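PDB 5TU0: Lmo2125 protein from Listeria monocytogenes serovar 1/2a, which binds maltose and, as a solute-binding lipoprotein, probably delivers it to a membrane transporter for uptake. Local coordinates for residues F163-V177 and I188-A202. The protein carries 2 engineered substitutions. Residues are numbered along the deposited sequence; the frame is centred on the assembly and turned at random.
With GLC (alpha-D-glucopyranose), chain B.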
ATOM      1  N   PHE A 163      10.044   0.098   7.600  1.00 22.31           N
ATOM      2  CA  PHE A 163       9.657  -1.274   7.296  1.00 22.10           C
ATOM      3  C   PHE A 163       8.617  -1.375   6.193  1.00 21.42           C
ATOM      4  O   PHE A 163       8.596  -2.351   5.464  1.00 20.78           O
ATOM      5  CB  PHE A 163       9.162  -1.972   8.554  1.00 22.86           C
ATOM      6  CG  PHE A 163       8.792  -3.396   8.345  1.00 23.05           C
ATOM      7  CD1 PHE A 163       9.757  -4.328   8.001  1.00 23.81           C
ATOM      8  CD2 PHE A 163       7.483  -3.830   8.565  1.00 24.23           C
ATOM      9  CE1 PHE A 163       9.421  -5.657   7.828  1.00 24.04           C
ATOM     10  CE2 PHE A 163       7.151  -5.161   8.390  1.00 23.80           C
ATOM     11  CZ  PHE A 163       8.121  -6.068   8.028  1.00 23.73           C
ATOM     12  N   TYR A 164       7.756  -0.373   6.053  1.00 21.83           N
ATOM     13  CA  TYR A 164       6.793  -0.410   4.948  1.00 23.25           C
ATOM     14  C   TYR A 164       7.502  -0.515   3.584  1.00 23.03           C
ATOM     15  O   TYR A 164       7.022  -1.190   2.666  1.00 23.24           O
ATOM     16  CB  TYR A 164       5.850   0.796   4.992  1.00 25.61           C
ATOM     17  CG  TYR A 164       4.819   0.744   3.904  1.00 28.06           C
ATOM     18  CD1 TYR A 164       3.660  -0.009   4.052  1.00 29.69           C
ATOM     19  CD2 TYR A 164       5.023   1.408   2.707  1.00 30.55           C
ATOM     20  CE1 TYR A 164       2.721  -0.073   3.032  1.00 32.09           C
ATOM     21  CE2 TYR A 164       4.102   1.350   1.692  1.00 31.60           C
ATOM     22  CZ  TYR A 164       2.956   0.612   1.860  1.00 32.90           C
ATOM     23  OH  TYR A 164       2.058   0.568   0.829  1.00 38.11           O
ATOM     24  N   PHE A 165       8.630   0.175   3.455  1.00 22.23           N
ATOM     25  CA  PHE A 165       9.442   0.143   2.248  1.00 23.22           C
ATOM     26  C   PHE A 165      10.352  -1.076   2.139  1.00 22.52           C
ATOM     27  O   PHE A 165      10.416  -1.718   1.084  1.00 22.93           O
ATOM     28  CB  PHE A 165      10.280   1.433   2.154  1.00 24.32           C
ATOM     29  CG  PHE A 165       9.472   2.634   1.786  1.00 26.03           C
ATOM     30  CD1 PHE A 165       8.701   3.281   2.730  1.00 28.07           C
ATOM     31  CD2 PHE A 165       9.489   3.125   0.489  1.00 28.93           C
ATOM     32  CE1 PHE A 165       7.936   4.389   2.393  1.00 29.61           C
ATOM     33  CE2 PHE A 165       8.729   4.235   0.140  1.00 29.05           C
ATOM     34  CZ  PHE A 165       7.953   4.869   1.088  1.00 30.03           C
ATOM     35  N   SER A 166      11.040  -1.415   3.229  1.00 21.59           N
ATOM     36  CA  SER A 166      11.966  -2.530   3.193  1.00 21.35           C
ATOM     37  C   SER A 166      11.347  -3.916   3.241  1.00 20.98           C
ATOM     38  O   SER A 166      12.029  -4.886   2.890  1.00 21.34           O
ATOM     39  CB  SER A 166      13.002  -2.412   4.316  1.00 22.37           C
ATOM     40  OG  SER A 166      12.373  -2.526   5.576  1.00 24.45           O
ATOM     41  N   TYR A 167      10.085  -4.031   3.660  0.50 20.36           N
ATOM     42  CA  TYR A 167       9.463  -5.354   3.756  0.50 20.50           C
ATOM     43  C   TYR A 167       9.588  -6.180   2.487  0.50 20.90           C
ATOM     44  O   TYR A 167       9.956  -7.353   2.547  0.50 20.98           O
ATOM     45  CB  TYR A 167       7.992  -5.289   4.170  0.50 20.85           C
ATOM     46  CG  TYR A 167       7.379  -6.666   4.126  0.50 21.03           C
ATOM     47  CD1 TYR A 167       7.793  -7.651   5.019  0.50 21.40           C
ATOM     48  CD2 TYR A 167       6.438  -7.007   3.169  0.50 21.36           C
ATOM     49  CE1 TYR A 167       7.268  -8.918   4.976  0.50 21.72           C
ATOM     50  CE2 TYR A 167       5.902  -8.285   3.125  0.50 21.77           C
ATOM     51  CZ  TYR A 167       6.320  -9.227   4.034  0.50 21.66           C
ATOM     52  OH  TYR A 167       5.817 -10.493   4.007  0.50 22.34           O
ATOM     53  N   GLY A 168       9.301  -5.571   1.337  1.00 20.81           N
ATOM     54  CA  GLY A 168       9.394  -6.271   0.074  1.00 21.08           C
ATOM     55  C   GLY A 168      10.766  -6.822  -0.284  1.00 21.45           C
ATOM     56  O   GLY A 168      10.865  -7.762  -1.061  1.00 21.09           O
ATOM     57  N   LEU A 169      11.810  -6.259   0.312  1.00 21.77           N
ATOM     58  CA  LEU A 169      13.156  -6.748   0.105  1.00 22.34           C
ATOM     59  C   LEU A 169      13.320  -8.043   0.902  1.00 22.35           C
ATOM     60  O   LEU A 169      13.788  -9.055   0.395  1.00 21.68           O
ATOM     61  CB  LEU A 169      14.174  -5.699   0.589  1.00 22.39           C
ATOM     62  CG  LEU A 169      15.641  -6.091   0.642  1.00 23.22           C
ATOM     63  CD1 LEU A 169      16.154  -6.479  -0.736  1.00 23.96           C
ATOM     64  CD2 LEU A 169      16.469  -4.961   1.241  1.00 23.28           C
ATOM     65  N   LEU A 170      12.948  -7.992   2.177  1.00 22.07           N
ATOM     66  CA  LEU A 170      13.044  -9.180   3.037  1.00 22.27           C
ATOM     67  C   LEU A 170      12.144 -10.305   2.474  1.00 22.19           C
ATOM     68  O   LEU A 170      12.532 -11.473   2.427  1.00 20.95           O
ATOM     69  CB  LEU A 170      12.650  -8.840   4.482  1.00 22.61           C
ATOM     70  CG  LEU A 170      13.698  -8.173   5.370  1.00 22.93           C
ATOM     71  CD1 LEU A 170      14.266  -6.899   4.783  1.00 22.72           C
ATOM     72  CD2 LEU A 170      13.095  -7.961   6.749  1.00 23.39           C
ATOM     73  N   ALA A 171      10.954  -9.926   2.016  1.00 22.07           N
ATOM     74  CA  ALA A 171      10.028 -10.895   1.490  1.00 22.38           C
ATOM     75  C   ALA A 171      10.529 -11.484   0.156  1.00 22.53           C
ATOM     76  O   ALA A 171      10.318 -12.663  -0.127  1.00 22.01           O
ATOM     77  CB  ALA A 171       8.643 -10.271   1.328  1.00 23.26           C
ATOM     78  N   GLY A 172      11.228 -10.674  -0.638  1.00 22.53           N
ATOM     79  CA  GLY A 172      11.767 -11.156  -1.919  1.00 23.00           C
ATOM     80  C   GLY A 172      12.790 -12.262  -1.694  1.00 23.94           C
ATOM     81  O   GLY A 172      13.011 -13.110  -2.573  1.00 24.46           O
ATOM     82  N   TYR A 173      13.428 -12.231  -0.524  1.00 24.31           N
ATOM     83  CA  TYR A 173      14.391 -13.266  -0.123  1.00 25.99           C
ATOM     84  C   TYR A 173      13.765 -14.443   0.669  1.00 26.68           C
ATOM     85  O   TYR A 173      14.469 -15.374   1.040  1.00 29.14           O
ATOM     86  CB  TYR A 173      15.528 -12.630   0.666  1.00 26.71           C
ATOM     87  CG  TYR A 173      16.605 -12.018  -0.215  1.00 27.67           C
ATOM     88  CD1 TYR A 173      17.693 -12.792  -0.639  1.00 28.73           C
ATOM     89  CD2 TYR A 173      16.548 -10.686  -0.615  1.00 27.85           C
ATOM     90  CE1 TYR A 173      18.690 -12.250  -1.428  1.00 29.52           C
ATOM     91  CE2 TYR A 173      17.545 -10.131  -1.405  1.00 28.47           C
ATOM     92  CZ  TYR A 173      18.611 -10.924  -1.816  1.00 29.60           C
ATOM     93  OH  TYR A 173      19.608 -10.385  -2.601  1.00 30.97           O
ATOM     94  N   GLY A 174      12.457 -14.413   0.911  1.00 25.56           N
ATOM     95  CA  GLY A 174      11.794 -15.504   1.628  1.00 25.53           C
ATOM     96  C   GLY A 174      11.307 -15.141   3.022  1.00 25.08           C
ATOM     97  O   GLY A 174      10.775 -15.990   3.727  1.00 25.21           O
ATOM     98  N   GLY A 175      11.474 -13.885   3.422  1.00 23.44           N
ATOM     99  CA  GLY A 175      10.968 -13.442   4.704  1.00 23.61           C
ATOM    100  C   GLY A 175       9.456 -13.261   4.648  1.00 22.75           C
ATOM    101  O   GLY A 175       8.868 -13.191   3.575  1.00 23.22           O
ATOM    102  N   TYR A 176       8.832 -13.208   5.805  1.00 23.04           N
ATOM    103  CA  TYR A 176       7.390 -12.959   5.900  1.00 22.67           C
ATOM    104  C   TYR A 176       7.096 -12.407   7.286  1.00 22.48           C
ATOM    105  O   TYR A 176       7.882 -12.597   8.212  1.00 22.00           O
ATOM    106  CB  TYR A 176       6.568 -14.236   5.608  1.00 23.74           C
ATOM    107  CG  TYR A 176       6.871 -15.406   6.536  1.00 24.66           C
ATOM    108  CD1 TYR A 176       6.172 -15.576   7.722  1.00 24.75           C
ATOM    109  CD2 TYR A 176       7.873 -16.333   6.227  1.00 25.76           C
ATOM    110  CE1 TYR A 176       6.440 -16.631   8.567  1.00 26.45           C
ATOM    111  CE2 TYR A 176       8.162 -17.383   7.072  1.00 26.52           C
ATOM    112  CZ  TYR A 176       7.436 -17.533   8.242  1.00 26.94           C
ATOM    113  OH  TYR A 176       7.702 -18.560   9.099  1.00 27.62           O
ATOM    114  N   VAL A 177       5.965 -11.723   7.435  1.00 22.32           N
ATOM    115  CA  VAL A 177       5.575 -11.197   8.738  1.00 22.48           C
ATOM    116  C   VAL A 177       4.998 -12.325   9.615  1.00 23.02           C
ATOM    117  O   VAL A 177       5.612 -12.696  10.616  1.00 23.76           O
ATOM    118  CB  VAL A 177       4.552 -10.056   8.610  1.00 22.32           C
ATOM    119  CG1 VAL A 177       4.150  -9.576   9.999  1.00 23.01           C
ATOM    120  CG2 VAL A 177       5.124  -8.918   7.766  1.00 22.37           C
ATOM    121  N   ILE A 188       6.415 -15.907  13.309  1.00 25.83           N
ATOM    122  CA  ILE A 188       7.017 -14.679  12.755  1.00 25.54           C
ATOM    123  C   ILE A 188       8.220 -15.023  11.878  1.00 25.44           C
ATOM    124  O   ILE A 188       9.144 -15.730  12.322  1.00 26.12           O
ATOM    125  CB  ILE A 188       7.393 -13.697  13.870  1.00 25.63           C
ATOM    126  CG1 ILE A 188       6.125 -13.273  14.604  1.00 26.82           C
ATOM    127  CG2 ILE A 188       8.128 -12.474  13.311  1.00 24.73           C
ATOM    128  CD1 ILE A 188       6.375 -12.549  15.901  1.00 27.50           C
ATOM    129  N   GLY A 189       8.184 -14.540  10.638  1.00 23.84           N
ATOM    130  CA  GLY A 189       9.216 -14.833   9.652  1.00 24.29           C
ATOM    131  C   GLY A 189      10.269 -13.759   9.417  1.00 23.70           C
ATOM    132  O   GLY A 189      11.069 -13.883   8.507  1.00 24.33           O
ATOM    133  N   LEU A 190      10.289 -12.726  10.256  1.00 23.45           N
ATOM    134  CA  LEU A 190      11.229 -11.589  10.096  1.00 22.77           C
ATOM    135  C   LEU A 190      12.659 -11.854  10.543  1.00 24.02           C
ATOM    136  O   LEU A 190      13.536 -11.005  10.339  1.00 23.76           O
ATOM    137  CB  LEU A 190      10.680 -10.342  10.783  1.00 22.98           C
ATOM    138  CG  LEU A 190       9.335  -9.862  10.230  1.00 23.14           C
ATOM    139  CD1 LEU A 190       8.817  -8.680  11.048  1.00 23.95           C
ATOM    140  CD2 LEU A 190       9.389  -9.522   8.751  1.00 23.57           C
ATOM    141  N   ASN A 191      12.914 -13.024  11.118  1.00 23.75           N
ATOM    142  CA  ASN A 191      14.273 -13.400  11.488  1.00 24.66           C
ATOM    143  C   ASN A 191      14.656 -14.744  10.870  1.00 25.22           C
ATOM    144  O   ASN A 191      15.598 -15.389  11.338  1.00 25.15           O
ATOM    145  CB  ASN A 191      14.465 -13.412  13.005  1.00 25.17           C
ATOM    146  CG  ASN A 191      13.613 -14.451  13.695  1.00 26.05           C
ATOM    147  OD1 ASN A 191      12.570 -14.836  13.196  1.00 25.11           O
ATOM    148  ND2 ASN A 191      14.058 -14.904  14.850  1.00 27.21           N
ATOM    149  N   ASN A 192      13.934 -15.168   9.823  1.00 25.68           N
ATOM    150  CA  ASN A 192      14.281 -16.413   9.131  1.00 26.69           C
ATOM    151  C   ASN A 192      15.481 -16.158   8.220  1.00 27.27           C
ATOM    152  O   ASN A 192      15.908 -15.014   8.074  1.00 26.49           O
ATOM    153  CB  ASN A 192      13.078 -17.063   8.400  1.00 26.45           C
ATOM    154  CG  ASN A 192      12.637 -16.329   7.138  1.00 25.84           C
ATOM    155  OD1 ASN A 192      13.201 -15.314   6.730  1.00 24.55           O
ATOM    156  ND2 ASN A 192      11.598 -16.860   6.506  1.00 26.12           N
ATOM    157  N   LYS A 193      16.043 -17.221   7.641  1.00 29.62           N
ATOM    158  CA  LYS A 193      17.237 -17.095   6.776  1.00 31.63           C
ATOM    159  C   LYS A 193      17.070 -16.044   5.691  1.00 29.37           C
ATOM    160  O   LYS A 193      17.960 -15.226   5.465  1.00 27.51           O
ATOM    161  CB  LYS A 193      17.598 -18.424   6.106  1.00 35.85           C
ATOM    162  CG  LYS A 193      18.604 -19.292   6.837  1.00 41.06           C
ATOM    163  CD  LYS A 193      18.106 -19.890   8.130  1.00 44.80           C
ATOM    164  CE  LYS A 193      19.169 -20.828   8.707  1.00 48.27           C
ATOM    165  NZ  LYS A 193      18.752 -21.408  10.016  1.00 50.51           N
ATOM    166  N   GLY A 194      15.928 -16.097   5.019  1.00 27.95           N
ATOM    167  CA  GLY A 194      15.595 -15.161   3.959  1.00 26.94           C
ATOM    168  C   GLY A 194      15.586 -13.717   4.414  1.00 26.45           C
ATOM    169  O   GLY A 194      16.249 -12.855   3.787  1.00 27.05           O
ATOM    170  N   SER A 195      14.851 -13.431   5.495  1.00 25.50           N
ATOM    171  CA  SER A 195      14.803 -12.051   6.017  1.00 25.27           C
ATOM    172  C   SER A 195      16.216 -11.526   6.319  1.00 24.63           C
ATOM    173  O   SER A 195      16.542 -10.380   6.017  1.00 23.61           O
ATOM    174  CB  SER A 195      13.974 -11.940   7.292  1.00 24.74           C
ATOM    175  OG  SER A 195      12.594 -12.106   7.050  1.00 26.68           O
ATOM    176  N   VAL A 196      17.041 -12.365   6.928  1.00 24.77           N
ATOM    177  CA  VAL A 196      18.387 -11.933   7.289  1.00 26.37           C
ATOM    178  C   VAL A 196      19.215 -11.649   6.029  1.00 26.76           C
ATOM    179  O   VAL A 196      20.009 -10.701   6.020  1.00 28.21           O
ATOM    180  CB  VAL A 196      19.058 -12.900   8.281  1.00 26.63           C
ATOM    181  CG1 VAL A 196      20.509 -12.510   8.514  1.00 27.52           C
ATOM    182  CG2 VAL A 196      18.279 -12.884   9.588  1.00 26.60           C
ATOM    183  N   GLU A 197      19.014 -12.430   4.967  1.00 27.73           N
ATOM    184  CA  GLU A 197      19.693 -12.128   3.695  1.00 29.04           C
ATOM    185  C   GLU A 197      19.278 -10.741   3.191  1.00 26.45           C
ATOM    186  O   GLU A 197      20.111  -9.972   2.697  1.00 25.07           O
ATOM    187  CB  GLU A 197      19.382 -13.149   2.609  1.00 31.67           C
ATOM    188  CG  GLU A 197      20.237 -14.396   2.576  1.00 36.07           C
ATOM    189  CD  GLU A 197      19.762 -15.335   1.467  1.00 39.11           C
ATOM    190  OE1 GLU A 197      18.776 -16.087   1.684  1.00 40.94           O
ATOM    191  OE2 GLU A 197      20.370 -15.303   0.374  1.00 40.47           O
ATOM    192  N   GLY A 198      17.994 -10.436   3.318  1.00 24.87           N
ATOM    193  CA  GLY A 198      17.466  -9.135   2.893  1.00 24.35           C
ATOM    194  C   GLY A 198      18.038  -7.991   3.726  1.00 23.70           C
ATOM    195  O   GLY A 198      18.438  -6.944   3.176  1.00 23.50           O
ATOM    196  N   ILE A 199      18.091  -8.202   5.051  1.00 22.97           N
ATOM    197  CA  ILE A 199      18.623  -7.211   5.954  1.00 23.19           C
ATOM    198  C   ILE A 199      20.099  -6.972   5.610  1.00 23.58           C
ATOM    199  O   ILE A 199      20.539  -5.823   5.561  1.00 23.51           O
ATOM    200  CB  ILE A 199      18.462  -7.618   7.434  1.00 23.29           C
ATOM    201  CG1 ILE A 199      16.972  -7.762   7.793  1.00 23.14           C
ATOM    202  CG2 ILE A 199      19.094  -6.559   8.323  1.00 23.84           C
ATOM    203  CD1 ILE A 199      16.745  -8.397   9.142  1.00 23.71           C
ATOM    204  N   THR A 200      20.831  -8.062   5.345  1.00 24.71           N
ATOM    205  CA  THR A 200      22.257  -7.991   4.994  1.00 25.66           C
ATOM    206  C   THR A 200      22.465  -7.185   3.710  1.00 25.51           C
ATOM    207  O   THR A 200      23.363  -6.351   3.649  1.00 25.23           O
ATOM    208  CB  THR A 200      22.871  -9.410   4.861  1.00 26.38           C
ATOM    209  OG1 THR A 200      22.677 -10.123   6.085  1.00 25.93           O
ATOM    210  CG2 THR A 200      24.374  -9.356   4.562  1.00 27.66           C
ATOM    211  N   TYR A 201      21.639  -7.438   2.697  1.00 24.84           N
ATOM    212  CA  TYR A 201      21.706  -6.696   1.442  1.00 24.90           C
ATOM    213  C   TYR A 201      21.440  -5.196   1.663  1.00 24.26           C
ATOM    214  O   TYR A 201      22.182  -4.328   1.152  1.00 23.93           O
ATOM    215  CB  TYR A 201      20.741  -7.265   0.401  1.00 24.69           C
ATOM    216  CG  TYR A 201      20.907  -6.604  -0.919  1.00 24.63           C
ATOM    217  CD1 TYR A 201      22.022  -6.888  -1.728  1.00 25.22           C
ATOM    218  CD2 TYR A 201      19.986  -5.651  -1.372  1.00 25.46           C
ATOM    219  CE1 TYR A 201      22.193  -6.258  -2.939  1.00 24.84           C
ATOM    220  CE2 TYR A 201      20.160  -5.016  -2.597  1.00 23.99           C
ATOM    221  CZ  TYR A 201      21.253  -5.325  -3.373  1.00 24.47           C
ATOM    222  OH  TYR A 201      21.433  -4.679  -4.588  1.00 23.40           O
ATOM    223  N   ALA A 202      20.416  -4.888   2.438  1.00 23.05           N
ATOM    224  CA  ALA A 202      20.098  -3.484   2.754  1.00 23.36           C
ATOM    225  C   ALA A 202      21.260  -2.777   3.457  1.00 23.75           C
ATOM    226  O   ALA A 202      21.582  -1.629   3.148  1.00 23.04           O
ATOM    227  CB  ALA A 202      18.832  -3.386   3.605  1.00 22.63           C
TER
HETATM  228  C1  GLC B   2       0.952   4.370   2.740  1.00 88.80           C
HETATM  229  C2  GLC B   2       0.074   3.152   3.043  1.00 87.08           C
HETATM  230  C3  GLC B   2      -0.060   2.920   4.544  1.00 87.46           C
HETATM  231  C4  GLC B   2       1.325   2.852   5.183  1.00 87.07           C
HETATM  232  C5  GLC B   2       2.104   4.127   4.864  1.00 87.43           C
HETATM  233  C6  GLC B   2       3.498   4.094   5.490  1.00 85.53           C
HETATM  234  O2  GLC B   2      -1.224   3.326   2.466  1.00 86.79           O
HETATM  235  O3  GLC B   2      -0.784   1.707   4.781  1.00 85.71           O
HETATM  236  O4  GLC B   2       1.220   2.667   6.600  1.00 86.97           O
HETATM  237  O5  GLC B   2       2.204   4.283   3.440  1.00 87.29           O
HETATM  238  O6  GLC B   2       4.336   5.105   4.912  1.00 85.30           O
HETATM  239  O   HOH W   1      10.647 -19.355   8.112  0.50 27.17           O
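N192 ties two helix ends together in this solute-binding-protein fold. Its ND2 gives a nearly straight hydrogen bond to G174 O (3.0 Å) from above the carbonyl plane. N192 is the N-cap of helix 193-208: its OD1 accepts from S195 N (2.8 Å). G174 closes helix 163-172 in a Schellman motif. The chi1 of N192 (73°), with CG between backbone N and carbonyl carbon, brings OD1 to S195 N while ND2 stays directed at G174 O. S195 OG donates to G189 O, and G189 N donates a hydrogen bond to V177 O (3.2 Å). G189 CA sits 3.5 Å from the Y176 ring centroid, a CH-pi contact. Y176 OH is hydrogen-bonded to D187, and a water links it to N192 ND2.

Segments 163-172 and 193-202 have N-to-C directions 125° apart and axes 7.4 Å apart. G194 CA lies 3.1 Å from Y173 O and G198 CA 4.4 Å from L170 CA; glycine leaves no CB to clash. One face of the Y173 ring lies over G198 N; E197 CB meets its CD1. L170 CD2 packs on I199 CG1. The Y164 ring lays one face against the bound glucose. L190 CD2 meets the F163 ring at CZ, 3.7 Å away.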